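Local coordinates for beta-agarase D (Zobellia galactanivorans, PDB 4ASM), which cleaves the beta-1,4 linkages of agarose at random positions along the chain, with retention of anomeric configuration, through its GH16 catalytic domain, at residues 95-100 and 341-346; 135-140 and 148-153; 143-148 and 173-178; 168-173 and 178-183. All coordinates share one frame; numbering follows the deposited sequence.

Contact 1 of 4, residues 95-100 and 341-346; sequences ASRIPG and AEMANF
Ser96, on strand 90-96, and Met343, on the short helix 340-343, bring the two backbones closest, with their CA atoms 7.0 Å apart. The methionine carries nearly all of the contact. Its chain is bent at both chi2 (-66°) and chi3 (-29°), which swings the terminal methyl onto the strand backbone. There CE lies 3.6 Å from the carbonyl O of Ala95 and equally near the CA of Ser96. Further back along the same side chain, Met343 CG sits 4.0 Å from NH1 of Arg97, approaching the guanidinium obliquely as the two side chains cross at about a right angle. Contacts between the segments are thus of the van der Waals kind, and the polar ends are satisfied elsewhere. Arg97 gives NH1 to the carbonyl O of Pro338 and NE to Thr118 OG1, which fixes the guanidinium beside which Met343 CG lies. Ser96 OG is bound to both His83 NE2 and Arg119 NE. His83 belongs to the stretch that probably binds substrate, as judged from related enzymes, so Ser96 may act as a second-shell residue that steadies its imidazole. The arrangement is that of a short helix packed against strand 90-96 and the residues after it in the beta-sandwich of a GH16 catalytic domain, beside the probable substrate cleft.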
loop_
_atom_site.group_PDB
_atom_site.type_symbol
_atom_site.label_atom_id
_atom_site.label_comp_id
_atom_site.label_asym_id
_atom_site.label_seq_id
_atom_site.Cartn_x
_atom_site.Cartn_y
_atom_site.Cartn_z
ATOM N N ALA A 95 -10.690 -11.430 6.141
ATOM C CA ALA A 95 -11.930 -10.693 6.216
ATOM C C ALA A 95 -13.076 -11.662 6.424
ATOM O O ALA A 95 -12.995 -12.824 6.000
ATOM C CB ALA A 95 -12.129 -9.925 4.919
ATOM N N SER A 96 -14.137 -11.166 7.057
ATOM C CA SER A 96 -15.367 -11.937 7.224
ATOM C C SER A 96 -16.536 -10.975 7.361
ATOM O O SER A 96 -16.335 -9.764 7.498
ATOM C CB SER A 96 -15.289 -12.829 8.470
ATOM O OG SER A 96 -15.336 -12.031 9.653
ATOM N N ARG A 97 -17.757 -11.510 7.319
ATOM C CA ARG A 97 -18.939 -10.698 7.568
ATOM C C ARG A 97 -19.847 -11.390 8.566
ATOM O O ARG A 97 -19.974 -12.625 8.556
ATOM C CB ARG A 97 -19.713 -10.463 6.267
ATOM C CG ARG A 97 -18.956 -9.667 5.214
ATOM C CD ARG A 97 -19.888 -8.672 4.547
ATOM N NE ARG A 97 -19.246 -7.851 3.522
ATOM C CZ ARG A 97 -19.209 -8.158 2.235
ATOM N NH1 ARG A 97 -19.747 -9.295 1.794
ATOM N NH2 ARG A 97 -18.641 -7.319 1.381
ATOM N N ILE A 98 -20.500 -10.584 9.396
ATOM C CA ILE A 98 -21.508 -11.062 10.347
ATOM C C ILE A 98 -22.879 -10.840 9.706
ATOM O O ILE A 98 -23.145 -9.736 9.208
ATOM C CB ILE A 98 -21.396 -10.280 11.683
ATOM C CG1 ILE A 98 -20.200 -10.771 12.519
ATOM C CG2 ILE A 98 -22.700 -10.373 12.492
ATOM C CD1 ILE A 98 -20.322 -12.195 13.086
ATOM N N PRO A 99 -23.753 -11.881 9.682
ATOM C CA PRO A 99 -25.050 -11.652 9.015
ATOM C C PRO A 99 -25.815 -10.456 9.603
ATOM O O PRO A 99 -25.903 -10.304 10.830
ATOM C CB PRO A 99 -25.811 -12.966 9.249
ATOM C CG PRO A 99 -24.773 -13.991 9.550
ATOM C CD PRO A 99 -23.596 -13.268 10.165
ATOM N N GLY A 100 -26.315 -9.589 8.733
ATOM C CA GLY A 100 -27.108 -8.420 9.137
ATOM C C GLY A 100 -26.327 -7.206 9.603
ATOM O O GLY A 100 -26.922 -6.165 9.905
ATOM N N ALA A 341 -21.517 -15.412 -1.802
ATOM C CA ALA A 341 -20.946 -16.611 -2.396
ATOM C C ALA A 341 -19.419 -16.604 -2.316
ATOM O O ALA A 341 -18.803 -17.609 -1.955
ATOM C CB ALA A 341 -21.441 -16.782 -3.856
ATOM N N GLU A 342 -18.801 -15.468 -2.644
ATOM C CA GLU A 342 -17.348 -15.340 -2.553
ATOM C C GLU A 342 -16.847 -15.505 -1.130
ATOM O O GLU A 342 -15.806 -16.102 -0.913
ATOM C CB GLU A 342 -16.917 -13.982 -3.091
ATOM C CG GLU A 342 -17.028 -13.847 -4.602
ATOM C CD GLU A 342 -17.099 -12.395 -5.067
ATOM O OE1 GLU A 342 -17.160 -11.477 -4.218
ATOM O OE2 GLU A 342 -17.137 -12.167 -6.293
ATOM N N MET A 343 -17.597 -14.963 -0.170
ATOM C CA MET A 343 -17.221 -15.030 1.241
ATOM C C MET A 343 -17.347 -16.435 1.814
ATOM O O MET A 343 -16.836 -16.706 2.901
ATOM C CB MET A 343 -18.052 -14.061 2.077
ATOM C CG MET A 343 -17.566 -12.631 2.041
ATOM S SD MET A 343 -15.935 -12.344 2.814
ATOM C CE MET A 343 -15.862 -13.613 4.056
ATOM N N ALA A 344 -18.009 -17.329 1.087
ATOM C CA ALA A 344 -18.072 -18.735 1.473
ATOM C C ALA A 344 -16.741 -19.476 1.301
ATOM O O ALA A 344 -16.551 -20.552 1.866
ATOM C CB ALA A 344 -19.189 -19.441 0.727
ATOM N N ASN A 345 -15.818 -18.898 0.534
ATOM C CA ASN A 345 -14.512 -19.512 0.297
ATOM C C ASN A 345 -13.480 -18.794 1.175
ATOM O O ASN A 345 -13.023 -17.700 0.831
ATOM C CB ASN A 345 -14.148 -19.414 -1.195
ATOM C CG ASN A 345 -12.889 -20.183 -1.555
ATOM O OD1 ASN A 345 -12.868 -20.914 -2.548
ATOM N ND2 ASN A 345 -11.827 -20.008 -0.771
ATOM N N PHE A 346 -13.126 -19.392 2.314
ATOM C CA PHE A 346 -12.231 -18.705 3.266
ATOM C C PHE A 346 -10.861 -18.348 2.682
ATOM O O PHE A 346 -10.370 -17.233 2.883
ATOM C CB PHE A 346 -12.032 -19.497 4.566
ATOM C CG PHE A 346 -11.200 -18.757 5.577
ATOM C CD1 PHE A 346 -11.767 -17.755 6.355
ATOM C CD2 PHE A 346 -9.836 -19.011 5.696
ATOM C CE1 PHE A 346 -10.986 -17.026 7.260
ATOM C CE2 PHE A 346 -9.055 -18.281 6.599
ATOM C CZ PHE A 346 -9.634 -17.303 7.383
#

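Contact 2 of 4, residues 135-140 and 148-153; sequences VEARVK and SDIWLL
Ile150 of strand 147-153 is the residue that meets Ala137 and Val139 of the segment 135-140, and its neighbours alternate in the side they present. Ser148 comes first: its CB bond points toward strand 133-140, although its OG is bound to the backbone N of Met142, in the connection between the two strands. Asp149 and, two residues on, Trp151 use the other side of the strand, where Asp149 lies against Glu165, the probable proton donor, with OD2 close to Glu326 OE1, and the indole of Trp151 lies against Glu160, the probable nucleophile, and Asp162.

Ile150, between them, does the touching. Its CG1 stands anti to the carbonyl carbon (chi1 -59°) and the chain runs on extended (chi2 176°), which drives CD1 straight out to the facing strand. That methyl meets CB of Ala137 at 3.6 Å and, tip to tip, CG1 of Val139 at 4.2 Å. The CA atoms of Ala137 and Ile150 are 8.2 Å apart and no backbone bonds join the segments: strand 133-140 pairs with 220-229 and 350-362, strand 147-153 with 159-166 and 320-326. This is face-to-face packing in the core of the GH16 beta-sandwich, the jelly-roll fold, and the small Ala137 lets the isoleucine methyl come in close.

Leu152 points back toward strand 133-140, where its CD2 comes to 4.6 Å from CG2 of Val135; it also rests on Ile321.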
loop_
_atom_site.group_PDB
_atom_site.type_symbol
_atom_site.label_atom_id
_atom_site.label_comp_id
_atom_site.label_asym_id
_atom_site.label_seq_id
_atom_site.Cartn_x
_atom_site.Cartn_y
_atom_site.Cartn_z
ATOM N N VAL A 135 11.884 -1.838 1.898
ATOM C CA VAL A 135 10.940 -2.746 2.561
ATOM C C VAL A 135 10.353 -3.640 1.486
ATOM O O VAL A 135 9.828 -3.137 0.501
ATOM C CB VAL A 135 9.786 -1.959 3.273
ATOM C CG1 VAL A 135 8.869 -2.911 4.053
ATOM C CG2 VAL A 135 10.364 -0.892 4.221
ATOM N N GLU A 136 10.426 -4.950 1.685
ATOM C CA GLU A 136 9.898 -5.890 0.691
ATOM C C GLU A 136 9.198 -7.065 1.357
ATOM O O GLU A 136 9.687 -7.579 2.371
ATOM C CB GLU A 136 11.045 -6.416 -0.203
ATOM C CG GLU A 136 10.601 -7.321 -1.352
ATOM C CD GLU A 136 11.746 -8.007 -2.047
ATOM O OE1 GLU A 136 12.723 -8.376 -1.366
ATOM O OE2 GLU A 136 11.669 -8.193 -3.280
ATOM N N ALA A 137 8.078 -7.507 0.780
ATOM C CA ALA A 137 7.332 -8.644 1.306
ATOM C C ALA A 137 7.083 -9.697 0.249
ATOM O O ALA A 137 6.964 -9.375 -0.938
ATOM C CB ALA A 137 5.999 -8.191 1.900
ATOM N N ARG A 138 7.009 -10.953 0.689
ATOM C CA ARG A 138 6.527 -12.025 -0.171
ATOM C C ARG A 138 5.121 -12.330 0.307
ATOM O O ARG A 138 4.904 -12.678 1.469
ATOM C CB ARG A 138 7.422 -13.264 -0.100
ATOM C CG ARG A 138 6.964 -14.367 -1.035
ATOM C CD ARG A 138 8.034 -15.479 -1.126
ATOM N NE ARG A 138 7.640 -16.462 -2.145
ATOM C CZ ARG A 138 6.968 -17.584 -1.899
ATOM N NH1 ARG A 138 6.603 -17.898 -0.665
ATOM N NH2 ARG A 138 6.637 -18.389 -2.908
ATOM N N VAL A 139 4.156 -12.197 -0.603
ATOM C CA VAL A 139 2.743 -12.160 -0.234
ATOM C C VAL A 139 1.866 -12.852 -1.270
ATOM O O VAL A 139 2.084 -12.669 -2.467
ATOM C CB VAL A 139 2.284 -10.691 -0.023
ATOM C CG1 VAL A 139 2.620 -9.800 -1.241
ATOM C CG2 VAL A 139 0.803 -10.625 0.348
ATOM N N LYS A 140 0.910 -13.665 -0.802
ATOM C CA LYS A 140 -0.122 -14.190 -1.672
ATOM C C LYS A 140 -1.273 -13.198 -1.635
ATOM O O LYS A 140 -2.018 -13.125 -0.643
ATOM C CB LYS A 140 -0.595 -15.552 -1.200
ATOM C CG LYS A 140 -1.589 -16.209 -2.161
ATOM C CD LYS A 140 -2.008 -17.569 -1.668
ATOM C CE LYS A 140 -2.882 -18.285 -2.684
ATOM N NZ LYS A 140 -3.316 -19.625 -2.163
ATOM N N SER A 148 -5.738 -5.843 -0.743
ATOM C CA SER A 148 -4.573 -6.427 -0.068
ATOM C C SER A 148 -3.551 -5.311 0.058
ATOM O O SER A 148 -3.070 -4.793 -0.970
ATOM C CB SER A 148 -4.006 -7.568 -0.912
ATOM O OG SER A 148 -4.939 -8.637 -1.023
ATOM N N ASP A 149 -3.245 -4.914 1.301
ATOM C CA ASP A 149 -2.459 -3.694 1.563
ATOM C C ASP A 149 -1.214 -3.943 2.390
ATOM O O ASP A 149 -1.283 -4.569 3.469
ATOM C CB ASP A 149 -3.283 -2.645 2.339
ATOM C CG ASP A 149 -4.521 -2.170 1.601
ATOM O OD1 ASP A 149 -4.496 -2.038 0.361
ATOM O OD2 ASP A 149 -5.530 -1.877 2.318
ATOM N N ILE A 150 -0.079 -3.438 1.901
ATOM C CA ILE A 150 1.154 -3.361 2.694
ATOM C C ILE A 150 1.648 -1.949 2.505
ATOM O O ILE A 150 1.848 -1.504 1.370
ATOM C CB ILE A 150 2.224 -4.356 2.212
ATOM C CG1 ILE A 150 1.676 -5.787 2.294
ATOM C CG2 ILE A 150 3.498 -4.167 3.021
ATOM C CD1 ILE A 150 2.612 -6.862 1.746
ATOM N N TRP A 151 1.791 -1.209 3.597
ATOM C CA TRP A 151 2.033 0.218 3.431
ATOM C C TRP A 151 2.733 0.850 4.627
ATOM O O TRP A 151 2.934 0.189 5.655
ATOM C CB TRP A 151 0.712 0.934 3.083
ATOM C CG TRP A 151 -0.460 0.695 4.010
ATOM C CD1 TRP A 151 -1.058 -0.508 4.318
ATOM C CD2 TRP A 151 -1.201 1.701 4.705
ATOM N NE1 TRP A 151 -2.120 -0.294 5.167
ATOM C CE2 TRP A 151 -2.226 1.050 5.421
ATOM C CE3 TRP A 151 -1.093 3.096 4.792
ATOM C CZ2 TRP A 151 -3.136 1.748 6.227
ATOM C CZ3 TRP A 151 -1.995 3.800 5.568
ATOM C CH2 TRP A 151 -3.022 3.124 6.276
ATOM N N LEU A 152 3.121 2.113 4.454
ATOM C CA LEU A 152 3.832 2.888 5.477
ATOM C C LEU A 152 3.050 4.171 5.759
ATOM O O LEU A 152 2.597 4.847 4.810
ATOM C CB LEU A 152 5.242 3.242 4.978
ATOM C CG LEU A 152 6.098 2.142 4.360
ATOM C CD1 LEU A 152 7.408 2.714 3.825
ATOM C CD2 LEU A 152 6.350 0.988 5.338
ATOM N N LEU A 153 2.888 4.527 7.035
ATOM C CA LEU A 153 2.092 5.716 7.380
ATOM C C LEU A 153 2.715 6.416 8.574
ATOM O O LEU A 153 2.987 5.765 9.592
ATOM C CB LEU A 153 0.647 5.326 7.694
ATOM C CG LEU A 153 -0.355 6.430 8.058
ATOM C CD1 LEU A 153 -0.549 7.437 6.915
ATOM C CD2 LEU A 153 -1.705 5.827 8.484
#

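Contact 3 of 4, residues 143-148 and 173-178; sequences NSTLAS and DNRNSY
The guanidinium of Arg175 has the methyl CG2 of Thr145 over one face, 4.1 Å above the plane and displaced toward the rim near NH2, while Asp173 OD1 lies at its edge. NH1 gives that oxygen a salt bridge of 2.8 Å lying only 3° out of the guanidinium plane. The same OD1 accepts from the backbone N of Arg175 at 3.1 Å, closing an Asx turn; the two donors reach it from opposite faces of the carboxylate. Thr145 and Arg175 cross at about a right angle, and the threonine methyl also bears on CB of Asn176 at 3.6 Å. With CG anti to the backbone N (chi1 -165°), the Asn176 side chain crosses Thr145 at a slant, ND2 lying 3.9 Å from the threonine CA, and ND2 itself is bound to Gly169 O. Thr145 OG1 is hydrogen-bonded to the carbonyl O of Arg336. The other nitrogens of the guanidinium are held as well: NH2 by Glu342 OE1 and Ser337 O, NE by Tyr335 O. A leucine in place of Arg175 would probably leave Asp173 and Glu342 without their positive partner and the carbonyls of Tyr335 and Ser337 without a donor. The chemistry implies a division of labour, in which the methyl of Thr145 supplies apolar cover while carboxylates and carbonyls bonded to the nitrogens of the cation fix its rotation.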
loop_
_atom_site.group_PDB
_atom_site.type_symbol
_atom_site.label_atom_id
_atom_site.label_comp_id
_atom_site.label_asym_id
_atom_site.label_seq_id
_atom_site.Cartn_x
_atom_site.Cartn_y
_atom_site.Cartn_z
ATOM N N ASN A 143 -7.396 -13.499 -3.354
ATOM C CA ASN A 143 -8.299 -13.699 -4.481
ATOM C C ASN A 143 -9.694 -13.149 -4.142
ATOM O O ASN A 143 -10.680 -13.883 -4.035
ATOM C CB ASN A 143 -8.374 -15.180 -4.857
ATOM C CG ASN A 143 -9.093 -15.383 -6.159
ATOM O OD1 ASN A 143 -9.105 -14.492 -7.012
ATOM N ND2 ASN A 143 -9.724 -16.532 -6.314
ATOM N N SER A 144 -9.736 -11.833 -3.957
ATOM C CA SER A 144 -10.892 -11.108 -3.427
ATOM C C SER A 144 -10.913 -9.735 -4.050
ATOM O O SER A 144 -9.877 -9.217 -4.446
ATOM C CB SER A 144 -10.738 -10.920 -1.919
ATOM O OG SER A 144 -11.848 -10.262 -1.347
ATOM N N THR A 145 -12.104 -9.141 -4.129
ATOM C CA THR A 145 -12.217 -7.769 -4.610
ATOM C C THR A 145 -11.795 -6.753 -3.541
ATOM O O THR A 145 -11.700 -5.563 -3.831
ATOM C CB THR A 145 -13.642 -7.455 -5.058
ATOM O OG1 THR A 145 -14.509 -7.601 -3.929
ATOM C CG2 THR A 145 -14.081 -8.449 -6.133
ATOM N N LEU A 146 -11.580 -7.220 -2.309
ATOM C CA LEU A 146 -11.006 -6.387 -1.236
ATOM C C LEU A 146 -9.568 -6.010 -1.523
ATOM O O LEU A 146 -8.884 -6.655 -2.323
ATOM C CB LEU A 146 -11.020 -7.154 0.091
ATOM C CG LEU A 146 -12.404 -7.489 0.625
ATOM C CD1 LEU A 146 -12.273 -8.479 1.767
ATOM C CD2 LEU A 146 -13.165 -6.250 1.071
ATOM N N ALA A 147 -9.104 -4.964 -0.834
ATOM C CA ALA A 147 -7.728 -4.492 -0.978
ATOM C C ALA A 147 -6.777 -5.303 -0.101
ATOM O O ALA A 147 -7.003 -5.437 1.118
ATOM C CB ALA A 147 -7.638 -3.016 -0.600
ATOM N N SER A 148 -5.738 -5.843 -0.743
ATOM C CA SER A 148 -4.573 -6.427 -0.068
ATOM C C SER A 148 -3.551 -5.311 0.058
ATOM O O SER A 148 -3.070 -4.793 -0.970
ATOM C CB SER A 148 -4.006 -7.568 -0.912
ATOM O OG SER A 148 -4.939 -8.637 -1.023
ATOM N N ASP A 173 -18.279 -12.960 -10.611
ATOM C CA ASP A 173 -18.983 -12.467 -11.808
ATOM C C ASP A 173 -18.119 -11.503 -12.633
ATOM O O ASP A 173 -18.625 -10.821 -13.527
ATOM C CB ASP A 173 -20.309 -11.793 -11.416
ATOM C CG ASP A 173 -20.117 -10.606 -10.469
ATOM O OD1 ASP A 173 -18.947 -10.224 -10.245
ATOM O OD2 ASP A 173 -21.125 -10.086 -9.940
ATOM N N ASN A 174 -16.822 -11.416 -12.312
ATOM C CA ASN A 174 -15.884 -10.543 -13.029
ATOM C C ASN A 174 -16.130 -9.039 -12.913
ATOM O O ASN A 174 -15.545 -8.274 -13.665
ATOM C CB ASN A 174 -15.731 -10.941 -14.514
ATOM C CG ASN A 174 -14.794 -12.088 -14.695
ATOM O OD1 ASN A 174 -13.653 -12.034 -14.245
ATOM N ND2 ASN A 174 -15.262 -13.146 -15.336
ATOM N N ARG A 175 -16.925 -8.626 -11.929
ATOM C CA ARG A 175 -17.243 -7.194 -11.780
ATOM C C ARG A 175 -16.020 -6.314 -11.452
ATOM O O ARG A 175 -16.042 -5.103 -11.649
ATOM C CB ARG A 175 -18.331 -7.010 -10.730
ATOM C CG ARG A 175 -17.889 -7.275 -9.312
ATOM C CD ARG A 175 -19.131 -7.348 -8.440
ATOM N NE ARG A 175 -18.784 -7.697 -7.073
ATOM C CZ ARG A 175 -18.399 -8.903 -6.670
ATOM N NH1 ARG A 175 -18.316 -9.938 -7.554
ATOM N NH2 ARG A 175 -18.095 -9.091 -5.393
ATOM N N ASN A 176 -14.973 -6.944 -10.927
ATOM C CA ASN A 176 -13.711 -6.272 -10.593
ATOM C C ASN A 176 -12.554 -6.642 -11.543
ATOM O O ASN A 176 -11.398 -6.404 -11.236
ATOM C CB ASN A 176 -13.327 -6.629 -9.149
ATOM C CG ASN A 176 -12.260 -5.714 -8.581
ATOM O OD1 ASN A 176 -12.400 -4.496 -8.601
ATOM N ND2 ASN A 176 -11.190 -6.306 -8.043
ATOM N N SER A 177 -12.861 -7.255 -12.680
ATOM C CA SER A 177 -11.858 -7.602 -13.696
ATOM C C SER A 177 -10.921 -6.467 -14.138
ATOM O O SER A 177 -9.753 -6.718 -14.436
ATOM C CB SER A 177 -12.519 -8.284 -14.907
ATOM O OG SER A 177 -13.299 -7.374 -15.667
ATOM N N TYR A 178 -11.414 -5.226 -14.180
ATOM C CA TYR A 178 -10.585 -4.107 -14.646
ATOM C C TYR A 178 -9.449 -3.869 -13.667
ATOM O O TYR A 178 -8.316 -3.573 -14.090
ATOM C CB TYR A 178 -11.433 -2.855 -14.773
ATOM C CG TYR A 178 -10.721 -1.616 -15.264
ATOM C CD1 TYR A 178 -10.030 -0.778 -14.380
ATOM C CD2 TYR A 178 -10.812 -1.232 -16.607
ATOM C CE1 TYR A 178 -9.394 0.390 -14.847
ATOM C CE2 TYR A 178 -10.186 -0.079 -17.075
ATOM C CZ TYR A 178 -9.481 0.718 -16.195
ATOM O OH TYR A 178 -8.880 1.856 -16.676
#

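Contact 4 of 4, residues 168-173 and 178-183; sequences GGPGND and YFASKI
The loop that follows strand 159-166, which carries both probable catalytic glutamates, turns back here over the short helix 177-180, and the CB of Ala180 is the point where Gly168, Gly169 and Pro170 meet it. The backbones come very near, with the CA atoms of Gly168 and Ala180 4.3 Å apart. The alanine methyl points at the loop and lies 3.3 Å from the carbonyl O of Gly168, a close approach. It also sits 3.5 Å from N of Pro170, with the proline ring beside it, CD at 3.9 Å from Ala180 CB. At the two glycines a CB would point away from the helix, so the contact on this side is made by main chain. In the GH16 fold this loop and helix link strand 159-166 to strand 183-191, its antiparallel neighbour, and Ile183 already packs on Ile221 and Ile223 of strand 220-229. Main-chain bonds tie both sides to one further loop, Gly168 to Gly217 and Ala180 to Trp216. Within the helical segment, CD1 of Tyr178 sits 3.6 Å above the plane of the Phe179 ring, over its centre.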
loop_
_atom_site.group_PDB
_atom_site.type_symbol
_atom_site.label_atom_id
_atom_site.label_comp_id
_atom_site.label_asym_id
_atom_site.label_seq_id
_atom_site.Cartn_x
_atom_site.Cartn_y
_atom_site.Cartn_z
ATOM N N GLY A 168 -7.077 -7.791 -5.959
ATOM C CA GLY A 168 -6.559 -8.793 -6.883
ATOM C C GLY A 168 -7.528 -9.768 -7.505
ATOM O O GLY A 168 -7.196 -10.411 -8.519
ATOM N N GLY A 169 -8.704 -9.916 -6.910
ATOM C CA GLY A 169 -9.668 -10.880 -7.429
ATOM C C GLY A 169 -10.670 -10.214 -8.349
ATOM O O GLY A 169 -11.180 -9.131 -8.041
ATOM N N PRO A 170 -10.952 -10.833 -9.510
ATOM C CA PRO A 170 -11.933 -10.236 -10.401
ATOM C C PRO A 170 -13.368 -10.348 -9.918
ATOM O O PRO A 170 -14.233 -9.691 -10.465
ATOM C CB PRO A 170 -11.756 -11.022 -11.714
ATOM C CG PRO A 170 -11.215 -12.335 -11.299
ATOM C CD PRO A 170 -10.326 -12.034 -10.091
ATOM N N GLY A 171 -13.625 -11.168 -8.911
ATOM C CA GLY A 171 -15.001 -11.474 -8.516
ATOM C C GLY A 171 -15.526 -12.691 -9.256
ATOM O O GLY A 171 -15.118 -12.966 -10.376
ATOM N N ASN A 172 -16.440 -13.406 -8.617
ATOM C CA ASN A 172 -17.045 -14.577 -9.249
ATOM C C ASN A 172 -17.866 -14.225 -10.483
ATOM O O ASN A 172 -18.071 -15.090 -11.333
ATOM C CB ASN A 172 -17.833 -15.408 -8.233
ATOM C CG ASN A 172 -19.031 -14.666 -7.641
ATOM O OD1 ASN A 172 -19.341 -13.526 -7.994
ATOM N ND2 ASN A 172 -19.719 -15.334 -6.728
ATOM N N ASP A 173 -18.279 -12.960 -10.611
ATOM C CA ASP A 173 -18.983 -12.467 -11.808
ATOM C C ASP A 173 -18.119 -11.503 -12.633
ATOM O O ASP A 173 -18.625 -10.821 -13.527
ATOM C CB ASP A 173 -20.309 -11.793 -11.416
ATOM C CG ASP A 173 -20.117 -10.606 -10.469
ATOM O OD1 ASP A 173 -18.947 -10.224 -10.245
ATOM O OD2 ASP A 173 -21.125 -10.086 -9.940
ATOM N N TYR A 178 -11.414 -5.226 -14.180
ATOM C CA TYR A 178 -10.585 -4.107 -14.646
ATOM C C TYR A 178 -9.449 -3.869 -13.667
ATOM O O TYR A 178 -8.316 -3.573 -14.090
ATOM C CB TYR A 178 -11.433 -2.855 -14.773
ATOM C CG TYR A 178 -10.721 -1.616 -15.264
ATOM C CD1 TYR A 178 -10.030 -0.778 -14.380
ATOM C CD2 TYR A 178 -10.812 -1.232 -16.607
ATOM C CE1 TYR A 178 -9.394 0.390 -14.847
ATOM C CE2 TYR A 178 -10.186 -0.079 -17.075
ATOM C CZ TYR A 178 -9.481 0.718 -16.195
ATOM O OH TYR A 178 -8.880 1.856 -16.676
ATOM N N PHE A 179 -9.749 -4.001 -12.369
ATOM C CA PHE A 179 -8.754 -3.715 -11.317
ATOM C C PHE A 179 -7.910 -4.915 -10.948
ATOM O O PHE A 179 -6.768 -4.745 -10.520
ATOM C CB PHE A 179 -9.420 -3.090 -10.083
ATOM C CG PHE A 179 -10.091 -1.806 -10.393
ATOM C CD1 PHE A 179 -9.343 -0.647 -10.611
ATOM C CD2 PHE A 179 -11.471 -1.754 -10.552
ATOM C CE1 PHE A 179 -9.980 0.557 -10.949
ATOM C CE2 PHE A 179 -12.104 -0.562 -10.883
ATOM C CZ PHE A 179 -11.341 0.593 -11.082
ATOM N N ALA A 180 -8.449 -6.121 -11.132
ATOM C CA ALA A 180 -7.754 -7.336 -10.699
ATOM C C ALA A 180 -6.409 -7.561 -11.388
ATOM O O ALA A 180 -5.531 -8.230 -10.836
ATOM C CB ALA A 180 -8.666 -8.562 -10.849
ATOM N N SER A 181 -6.258 -7.037 -12.598
ATOM C CA SER A 181 -5.024 -7.190 -13.366
ATOM C C SER A 181 -3.931 -6.190 -12.983
ATOM O O SER A 181 -2.833 -6.240 -13.527
ATOM C CB SER A 181 -5.304 -7.078 -14.873
ATOM O OG SER A 181 -5.768 -5.783 -15.152
ATOM N N LYS A 182 -4.223 -5.289 -12.034
ATOM C CA LYS A 182 -3.281 -4.212 -11.715
ATOM C C LYS A 182 -2.851 -4.195 -10.245
ATOM O O LYS A 182 -3.569 -4.685 -9.353
ATOM C CB LYS A 182 -3.907 -2.852 -12.076
ATOM C CG LYS A 182 -4.314 -2.742 -13.568
ATOM C CD LYS A 182 -3.084 -2.882 -14.503
ATOM C CE LYS A 182 -3.372 -2.541 -15.980
ATOM N NZ LYS A 182 -4.196 -3.589 -16.626
ATOM N N ILE A 183 -1.663 -3.646 -10.013
ATOM C CA ILE A 183 -1.219 -3.334 -8.652
ATOM C C ILE A 183 -1.059 -1.834 -8.607
ATOM O O ILE A 183 -0.354 -1.257 -9.432
ATOM C CB ILE A 183 0.122 -4.021 -8.259
ATOM C CG1 ILE A 183 0.057 -5.538 -8.488
ATOM C CG2 ILE A 183 0.513 -3.647 -6.785
ATOM C CD1 ILE A 183 1.346 -6.274 -8.190
#

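In the fold
Along the chain, contact 1 encloses the other three: its segments are 241 residues apart, and contacts 2, 3 and 4 lie within that loop. Contact 2 lies deepest, its centre about 6 Å from the centre of the chain, and shares strand 147-153 and Ser148 with contact 3. Contacts 3 and 4 have centres only about 4 Å apart, interleave in sequence and share helix 177-180; a probable hydrogen bond from Gly169 N to Ser144 O joins them. Contact 1, about 15 Å from contact 3 and 18 Å from contact 4 between centres, is connected to both through Glu342. Contacts 1, 3 and 4 thus form a connected group of loops and short helices on one side of the chain's centre, away from the core that holds contact 2.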